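Local coordinates for carboxymuconolactone decarboxylase family protein (Thermotoga maritima, PDB 1VKE) that probably acts as an oxidoreductase with peroxiredoxin-like activity, possibly in the antioxidative response, within the AhpD-like clan, at residues K58-L63 / V80-E85; G62-T67 / F93-I98. All coordinates share one frame; numbering follows the deposited sequence. Where two conformers were deposited one is given.

Contact 1 (K58-L63 / V80-E85); sequences KELMGL and VRCVQE
A bend at chi2 of Glu-59 (-72°) and a double bend at chi2 and chi3 of Arg-81 bring these side chains against each other between helix 55-68 and helix 72-84, a nearly antiparallel helical pair of the AhpD-like fold with segment axes crossing at -154°. In the Arg-81 conformer described, one of two modelled, NE donates to Glu-59 OE2 at 3.0 Å. This salt-bridge bond is bent and arrives from above the carboxylate, whose plane stands 79° from the guanidinium. The carboxylate also lies against the aliphatic root of the arginine, Glu-59 CD being 3.3 Å from Arg-81 CB. The other oxygen, Glu-59 OE1, is hydrogen-bonded to His-78 ND1, four residues after Cys-74 of the Cys-71–Cys-74 disulfide. With an alanine here, both His-78 ND1 and Arg-81 NE would probably lose the carboxylate they share. Arg-81 is also held from its own helix end: NH1 and NH2 both grip Glu-85 OE2, while NH1 reaches Gln-84 OE1, all near the guanidinium plane. Beside the salt bridge, Cys-82 packs its sulfur against helix 55-68, SG lying 3.6 Å from the backbone C of Glu-59 and 3.7 Å from Leu-60 CD2.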
loop_
_atom_site.group_PDB
_atom_site.type_symbol
_atom_site.label_atom_id
_atom_site.label_comp_id
_atom_site.label_asym_id
_atom_site.label_seq_id
_atom_site.Cartn_x
_atom_site.Cartn_y
_atom_site.Cartn_z
ATOM N N LYS E 58 -16.674 -11.869 -11.291
ATOM C CA LYS E 58 -15.270 -11.441 -11.490
ATOM C C LYS E 58 -15.128 -9.912 -11.417
ATOM O O LYS E 58 -14.157 -9.381 -10.819
ATOM C CB LYS E 58 -14.691 -12.010 -12.786
ATOM C CG LYS E 58 -14.512 -13.505 -12.782
ATOM C CD LYS E 58 -13.733 -13.975 -13.984
ATOM C CE LYS E 58 -13.562 -15.482 -14.005
ATOM N NZ LYS E 58 -12.543 -16.011 -14.970
ATOM N N GLU E 59 -16.091 -9.196 -11.986
ATOM C CA GLU E 59 -16.045 -7.718 -11.915
ATOM C C GLU E 59 -16.249 -7.185 -10.487
ATOM O O GLU E 59 -15.607 -6.213 -10.095
ATOM C CB GLU E 59 -17.005 -7.107 -12.922
ATOM C CG GLU E 59 -16.596 -7.392 -14.366
ATOM C CD GLU E 59 -15.352 -6.631 -14.859
ATOM O OE1 GLU E 59 -14.868 -5.745 -14.132
ATOM O OE2 GLU E 59 -14.894 -6.895 -16.008
ATOM N N LEU E 60 -17.091 -7.845 -9.704
ATOM C CA LEU E 60 -17.225 -7.535 -8.288
ATOM C C LEU E 60 -15.919 -7.815 -7.531
ATOM O O LEU E 60 -15.518 -7.057 -6.658
ATOM C CB LEU E 60 -18.385 -8.288 -7.664
ATOM C CG LEU E 60 -19.756 -7.734 -8.054
ATOM C CD1 LEU E 60 -20.779 -8.832 -7.725
ATOM C CD2 LEU E 60 -20.093 -6.436 -7.328
ATOM N N MET E 61 -15.213 -8.881 -7.870
ATOM C CA MET E 61 -13.873 -9.106 -7.299
ATOM C C MET E 61 -12.873 -8.039 -7.688
ATOM O O MET E 61 -12.087 -7.599 -6.848
ATOM C CB MET E 61 -13.347 -10.496 -7.696
ATOM C CG MET E 61 -14.161 -11.621 -7.111
ATOM S SD MET E 61 -13.665 -13.217 -7.838
ATOM C CE MET E 61 -14.614 -14.251 -6.742
ATOM N N GLY E 62 -12.898 -7.614 -8.950
ATOM C CA GLY E 62 -12.065 -6.522 -9.386
ATOM C C GLY E 62 -12.362 -5.267 -8.535
ATOM O O GLY E 62 -11.466 -4.474 -8.161
ATOM N N LEU E 63 -13.643 -5.039 -8.270
ATOM C CA LEU E 63 -14.069 -3.869 -7.471
ATOM C C LEU E 63 -13.505 -3.952 -6.054
ATOM O O LEU E 63 -12.946 -2.960 -5.516
ATOM C CB LEU E 63 -15.598 -3.773 -7.431
ATOM C CG LEU E 63 -16.194 -2.642 -6.602
ATOM C CD1 LEU E 63 -15.770 -1.308 -7.113
ATOM C CD2 LEU E 63 -17.713 -2.701 -6.630
ATOM N N VAL E 80 -18.324 0.490 -13.624
ATOM C CA VAL E 80 -19.019 0.474 -14.939
ATOM C C VAL E 80 -19.365 -0.969 -15.345
ATOM O O VAL E 80 -20.485 -1.274 -15.762
ATOM C CB VAL E 80 -18.184 1.176 -16.044
ATOM C CG1 VAL E 80 -18.804 1.042 -17.397
ATOM C CG2 VAL E 80 -17.992 2.629 -15.685
ATOM N N ARG E 81 -18.367 -1.854 -15.252
ATOM C CA ARG E 81 -18.567 -3.226 -15.714
ATOM C C ARG E 81 -19.615 -3.918 -14.848
ATOM O O ARG E 81 -20.457 -4.684 -15.364
ATOM C CB ARG E 81 -17.253 -3.988 -15.581
ATOM C CG ARG E 81 -16.185 -3.545 -16.534
ATOM C CD ARG E 81 -16.468 -3.959 -17.964
ATOM N NE ARG E 81 -16.617 -5.427 -18.033
ATOM C CZ ARG E 81 -17.729 -6.081 -18.384
ATOM N NH1 ARG E 81 -18.814 -5.432 -18.775
ATOM N NH2 ARG E 81 -17.727 -7.407 -18.379
ATOM N N CYS E 82 -19.587 -3.685 -13.525
ATOM C CA CYS E 82 -20.608 -4.298 -12.633
ATOM C C CYS E 82 -22.028 -3.849 -13.043
ATOM O O CYS E 82 -22.969 -4.645 -13.131
ATOM C CB CYS E 82 -20.390 -3.918 -11.187
ATOM S SG CYS E 82 -18.938 -4.767 -10.431
ATOM N N VAL E 83 -22.176 -2.567 -13.263
ATOM C CA VAL E 83 -23.483 -2.040 -13.725
ATOM C C VAL E 83 -23.907 -2.644 -15.065
ATOM O O VAL E 83 -25.060 -3.126 -15.240
ATOM C CB VAL E 83 -23.444 -0.485 -13.796
ATOM C CG1 VAL E 83 -24.645 0.104 -14.522
ATOM C CG2 VAL E 83 -23.335 0.079 -12.376
ATOM N N GLN E 84 -22.970 -2.673 -16.008
ATOM C CA GLN E 84 -23.232 -3.270 -17.338
ATOM C C GLN E 84 -23.680 -4.726 -17.249
ATOM O O GLN E 84 -24.519 -5.166 -18.021
ATOM C CB GLN E 84 -22.002 -3.177 -18.246
ATOM C CG GLN E 84 -21.666 -1.745 -18.696
ATOM C CD GLN E 84 -20.408 -1.652 -19.558
ATOM O OE1 GLN E 84 -19.451 -2.399 -19.351
ATOM N NE2 GLN E 84 -20.419 -0.737 -20.536
ATOM N N GLU E 85 -23.109 -5.458 -16.306
ATOM C CA GLU E 85 -23.403 -6.867 -16.105
ATOM C C GLU E 85 -24.581 -7.107 -15.162
ATOM O O GLU E 85 -24.845 -8.250 -14.771
ATOM C CB GLU E 85 -22.164 -7.595 -15.599
ATOM C CG GLU E 85 -21.010 -7.644 -16.567
ATOM C CD GLU E 85 -21.307 -8.422 -17.849
ATOM O OE1 GLU E 85 -22.225 -9.283 -17.866
ATOM O OE2 GLU E 85 -20.588 -8.165 -18.831
#

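Contact 2 (G62-T67 / F93-I98); sequences GLVAST and FEALDI
Helices 55-68 and 89-103 of the AhpD-like helical fold run side by side in roughly the same direction here, their segment axes 9.0 Å apart and inclined by -35°. Val-64 and Ala-95 mark the closest backbone approach, with CA atoms 6.2 Å apart, and there the valine lies directly against the alanine methyl. Because Val-64 has CG1 anti to the backbone N (chi1 170°), its other branch, CG2, is turned to the partner helix, where it meets Ala-95 CB at 3.8 Å and also lies against the carbonyl oxygen of that residue. CG1 takes a looser contact with Ile-98 CG2.

On the neighbouring flank the leading atom is Leu-96 CD2. Its CB leaves the helix at an angle to the partner, but with CD1 anti to CA (chi2 168°) the other methyl, CD2, is the one turned to the partner helix, across the Leu-63 side chain and 4.1 Å from Leu-63 CG. The same methyl comes within 3.6 Å of Thr-67 OG1, the two side chains meeting at about a right angle. No hydrogen bond links the two segments, and the threonine hydroxyl is satisfied within its own helix: OG1 donates to Leu-63 O at 2.7 Å, on the opposite face of that carbonyl from Thr-67 N. Ser-66 OG makes the equivalent bond to Gly-62 O one position earlier and is also hydrogen-bonded to an unidentified ligand.

Helix 89-103 also faces other subunits: Glu-94 forms a salt bridge with Lys-58 of a second subunit, and Asp-97 is hydrogen-bonded to Thr-34 and Thr-37 of a third. The packing of Val-64 on Ala-95 and of Leu-63 on Leu-96 joins two helices of the all-helical fold of the AhpD-like clan.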
loop_
_atom_site.group_PDB
_atom_site.type_symbol
_atom_site.label_atom_id
_atom_site.label_comp_id
_atom_site.label_asym_id
_atom_site.label_seq_id
_atom_site.Cartn_x
_atom_site.Cartn_y
_atom_site.Cartn_z
ATOM N N GLY E 62 -12.898 -7.614 -8.950
ATOM C CA GLY E 62 -12.065 -6.522 -9.386
ATOM C C GLY E 62 -12.362 -5.267 -8.535
ATOM O O GLY E 62 -11.466 -4.474 -8.161
ATOM N N LEU E 63 -13.643 -5.039 -8.270
ATOM C CA LEU E 63 -14.069 -3.869 -7.471
ATOM C C LEU E 63 -13.505 -3.952 -6.054
ATOM O O LEU E 63 -12.946 -2.960 -5.516
ATOM C CB LEU E 63 -15.598 -3.773 -7.431
ATOM C CG LEU E 63 -16.194 -2.642 -6.602
ATOM C CD1 LEU E 63 -15.770 -1.308 -7.113
ATOM C CD2 LEU E 63 -17.713 -2.701 -6.630
ATOM N N VAL E 64 -13.643 -5.114 -5.426
ATOM C CA VAL E 64 -13.112 -5.313 -4.077
ATOM C C VAL E 64 -11.600 -5.060 -4.068
ATOM O O VAL E 64 -11.093 -4.323 -3.206
ATOM C CB VAL E 64 -13.466 -6.729 -3.530
ATOM C CG1 VAL E 64 -12.705 -7.036 -2.240
ATOM C CG2 VAL E 64 -14.971 -6.780 -3.298
ATOM N N ALA E 65 -10.870 -5.699 -4.998
ATOM C CA ALA E 65 -9.407 -5.572 -5.020
ATOM C C ALA E 65 -9.013 -4.099 -5.226
ATOM O O ALA E 65 -8.101 -3.598 -4.530
ATOM C CB ALA E 65 -8.807 -6.423 -6.110
ATOM N N SER E 66 -9.674 -3.423 -6.150
ATOM C CA SER E 66 -9.363 -2.014 -6.495
ATOM C C SER E 66 -9.681 -1.082 -5.341
ATOM O O SER E 66 -9.035 -0.071 -5.186
ATOM C CB SER E 66 -10.211 -1.597 -7.717
ATOM O OG SER E 66 -9.883 -2.393 -8.862
ATOM N N THR E 67 -10.696 -1.403 -4.545
ATOM C CA THR E 67 -11.059 -0.582 -3.402
ATOM C C THR E 67 -10.087 -0.733 -2.229
ATOM O O THR E 67 -9.665 0.253 -1.638
ATOM C CB THR E 67 -12.514 -0.899 -2.968
ATOM O OG1 THR E 67 -13.395 -0.669 -4.071
ATOM C CG2 THR E 67 -12.960 0.028 -1.823
ATOM N N PHE E 93 -22.887 -2.772 -2.791
ATOM C CA PHE E 93 -22.623 -2.317 -1.414
ATOM C C PHE E 93 -22.140 -3.448 -0.515
ATOM O O PHE E 93 -21.254 -3.228 0.300
ATOM C CB PHE E 93 -23.827 -1.621 -0.781
ATOM C CG PHE E 93 -24.305 -0.379 -1.497
ATOM C CD1 PHE E 93 -23.458 0.463 -2.158
ATOM C CD2 PHE E 93 -25.650 -0.050 -1.454
ATOM C CE1 PHE E 93 -23.948 1.604 -2.802
ATOM C CE2 PHE E 93 -26.136 1.097 -2.087
ATOM C CZ PHE E 93 -25.268 1.919 -2.757
ATOM N N GLU E 94 -22.637 -4.665 -0.718
ATOM C CA GLU E 94 -22.150 -5.813 0.082
ATOM C C GLU E 94 -20.699 -6.106 -0.202
ATOM O O GLU E 94 -19.930 -6.434 0.710
ATOM C CB GLU E 94 -23.000 -7.064 -0.145
ATOM C CG GLU E 94 -24.396 -6.966 0.466
ATOM C CD GLU E 94 -25.247 -8.220 0.309
ATOM O OE1 GLU E 94 -24.683 -9.318 0.135
ATOM O OE2 GLU E 94 -26.504 -8.085 0.349
ATOM N N ALA E 95 -20.296 -5.949 -1.463
ATOM C CA ALA E 95 -18.884 -6.064 -1.821
ATOM C C ALA E 95 -18.041 -4.939 -1.264
ATOM O O ALA E 95 -16.937 -5.176 -0.751
ATOM C CB ALA E 95 -18.749 -6.121 -3.331
ATOM N N LEU E 96 -18.525 -3.696 -1.345
ATOM C CA LEU E 96 -17.761 -2.561 -0.867
ATOM C C LEU E 96 -17.572 -2.654 0.667
ATOM O O LEU E 96 -16.568 -2.171 1.193
ATOM C CB LEU E 96 -18.421 -1.229 -1.266
ATOM C CG LEU E 96 -18.377 -0.824 -2.746
ATOM C CD1 LEU E 96 -19.307 0.366 -3.043
ATOM C CD2 LEU E 96 -16.928 -0.527 -3.167
ATOM N N ASP E 97 -18.554 -3.222 1.360
ATOM C CA ASP E 97 -18.468 -3.399 2.828
ATOM C C ASP E 97 -17.312 -4.323 3.213
ATOM O O ASP E 97 -16.608 -4.074 4.198
ATOM C CB ASP E 97 -19.747 -3.985 3.387
ATOM C CG ASP E 97 -20.815 -2.963 3.659
ATOM O OD1 ASP E 97 -20.507 -1.752 3.747
ATOM O OD2 ASP E 97 -22.003 -3.328 3.865
ATOM N N ILE E 98 -17.080 -5.368 2.414
ATOM C CA ILE E 98 -15.939 -6.260 2.623
ATOM C C ILE E 98 -14.656 -5.474 2.450
ATOM O O ILE E 98 -13.748 -5.553 3.264
ATOM C CB ILE E 98 -16.012 -7.491 1.670
ATOM C CG1 ILE E 98 -17.100 -8.470 2.132
ATOM C CG2 ILE E 98 -14.700 -8.189 1.621
ATOM C CD1 ILE E 98 -17.548 -9.500 1.103
#

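How the contacts relate
After helices 15-28 and 35-46, the chain enters helix 55-68, which supplies one side of both contacts; they share Gly-62 and Leu-63. The chain then enters helix 72-84, at whose start the Cys-71–Cys-74 disulfide sits and whose C-terminal end returns to 58-63, closing the shorter loop as contact 1. After a brief turn, helix 89-103 comes alongside 62-67 and closes the longer loop as contact 2. Both loops start from the same stretch of helix 55-68, and that of contact 2 runs on further. Their centres lie about 10 Å apart, bridged by Leu-60 CD2 and Ala-95 CB at 4.2 Å, so helices 72-84 and 89-103 are both tied to helix 55-68.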